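Local coordinates for protein chloride intracellular channel Clic (Drosophila melanogaster, PDB 2YV7) that might insert into membranes to form chloride channels whose activity depends on pH, and in its soluble form has a glutathione transferase-like fold, at residues Thr31-Gly34 and Arg35-Gly38. Residues are numbered along the deposited sequence; the frame is centred on the assembly and turned at random.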
loop_
_atom_site.group_PDB
_atom_site.type_symbol
_atom_site.label_atom_id
_atom_site.label_comp_id
_atom_site.label_asym_id
_atom_site.label_seq_id
_atom_site.Cartn_x
_atom_site.Cartn_y
_atom_site.Cartn_z
ATOM N N THR A 31 -3.430 5.195 -15.084
ATOM C CA THR A 31 -3.715 4.760 -16.412
ATOM C C THR A 31 -4.924 5.514 -16.962
ATOM O O THR A 31 -5.300 5.323 -18.100
ATOM C CB THR A 31 -4.027 3.267 -16.339
ATOM O OG1 THR A 31 -4.792 3.007 -15.134
ATOM C CG2 THR A 31 -2.704 2.463 -16.290
ATOM N N ILE A 32 -5.520 6.380 -16.154
ATOM C CA ILE A 32 -6.587 7.267 -16.638
ATOM C C ILE A 32 -6.025 8.595 -17.129
ATOM O O ILE A 32 -6.337 9.020 -18.247
ATOM C CB ILE A 32 -7.664 7.530 -15.574
ATOM C CG1 ILE A 32 -8.440 6.239 -15.280
ATOM C CG2 ILE A 32 -8.663 8.647 -16.025
ATOM C CD1 ILE A 32 -9.201 6.277 -13.971
ATOM N N ASP A 33 -5.214 9.266 -16.324
ATOM C CA ASP A 33 -4.729 10.576 -16.750
ATOM C C ASP A 33 -3.211 10.698 -16.946
ATOM O O ASP A 33 -2.721 11.726 -17.397
ATOM C CB ASP A 33 -5.240 11.660 -15.812
ATOM C CG ASP A 33 -4.371 11.828 -14.580
ATOM O OD1 ASP A 33 -3.506 10.934 -14.302
ATOM O OD2 ASP A 33 -4.548 12.887 -13.926
ATOM N N GLY A 34 -2.478 9.668 -16.570
ATOM C CA GLY A 34 -1.039 9.679 -16.701
ATOM C C GLY A 34 -0.285 10.601 -15.761
ATOM O O GLY A 34 0.928 10.720 -15.872
ATOM N N ARG A 35 -0.992 11.249 -14.839
ATOM C CA ARG A 35 -0.363 12.182 -13.912
ATOM C C ARG A 35 -0.569 11.825 -12.440
ATOM O O ARG A 35 0.344 11.949 -11.645
ATOM C CB ARG A 35 -0.871 13.597 -14.151
ATOM C CG ARG A 35 -0.650 14.122 -15.544
ATOM C CD ARG A 35 -1.263 15.496 -15.685
ATOM N NE ARG A 35 -1.055 16.053 -17.010
ATOM C CZ ARG A 35 -1.978 16.047 -17.957
ATOM N NH1 ARG A 35 -3.167 15.516 -17.712
ATOM N NH2 ARG A 35 -1.713 16.570 -19.144
ATOM N N ARG A 36 -1.782 11.421 -12.081
ATOM C CA ARG A 36 -2.077 11.012 -10.713
ATOM C C ARG A 36 -1.276 9.767 -10.363
ATOM O O ARG A 36 -0.935 8.988 -11.235
ATOM C CB ARG A 36 -3.560 10.698 -10.550
ATOM C CG ARG A 36 -4.469 11.845 -10.794
ATOM C CD ARG A 36 -5.821 11.591 -10.196
ATOM N NE ARG A 36 -6.518 10.509 -10.868
ATOM C CZ ARG A 36 -7.432 10.696 -11.805
ATOM N NH1 ARG A 36 -7.736 11.923 -12.173
ATOM N NH2 ARG A 36 -8.028 9.669 -12.374
ATOM N N LYS A 37 -0.992 9.570 -9.087
ATOM C CA LYS A 37 -0.368 8.302 -8.700
ATOM C C LYS A 37 -1.262 7.130 -9.147
ATOM O O LYS A 37 -2.480 7.263 -9.110
ATOM C CB LYS A 37 -0.145 8.260 -7.219
ATOM C CG LYS A 37 -1.373 8.299 -6.402
ATOM C CD LYS A 37 -1.016 8.432 -4.922
ATOM C CE LYS A 37 -0.279 9.731 -4.620
ATOM N NZ LYS A 37 -1.236 10.870 -4.656
ATOM N N GLY A 38 -0.673 5.990 -9.516
ATOM C CA GLY A 38 -1.454 4.818 -9.959
ATOM C C GLY A 38 -1.722 3.886 -8.772
ATOM O O GLY A 38 -1.496 4.246 -7.611
#
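Asp33 turns its carboxylate back over the chain that follows it, and a single oxygen, OD1, accepts two consecutive amides. Arg36 N meets Asp33 OD1 at 2.9 Å with an N-H...O angle of 161°, using the syn lone pair. The shorter bond, from Arg35 N to Asp33 OD1 (2.6 Å), arrives instead from above the carboxylate plane, 56° out of it. The first torsion makes this possible: CG lies between the backbone N and the carbonyl carbon (chi1 85°), and a side chain this short brings its oxygen to the amides two and three residues on. Gly34 suits the bend because its positive phi costs little without a CB.

The other oxygen, Asp33 OD2, lies 3.3 Å from Arg36 CG and 3.8 Å from Arg36 NH1. The latter is a long salt bridge in which charge alone counts: the carboxylate sits over one guanidinium face, so no N-H points at it. Arg36 gives its NE instead to Asp226 of helix 224-235. Its chain, bent at chi3, places that head beside Ile32, whose CG2 lies 3.8 Å from Arg36 NH2 and whose branched side chain also packs on helix 224-235. Ser30 OG accepts the amide of Ile32 and, weakly, that of Asp33. With an alanine in place of Asp33, the Arg35 and Arg36 amides would probably lose their shared acceptor and the Arg36 head the negative charge over its face.

Backbone bonds from Arg36 to Ser30 and from Gly38 to Lys28 tie the loop to the end of strand 22-28 and the residues just after it. The OD1 bond to the amide two residues on defines an Asx turn, here in the surface loop linking strand 22-28 to helix 41-55 of the thioredoxin-like N-terminal domain.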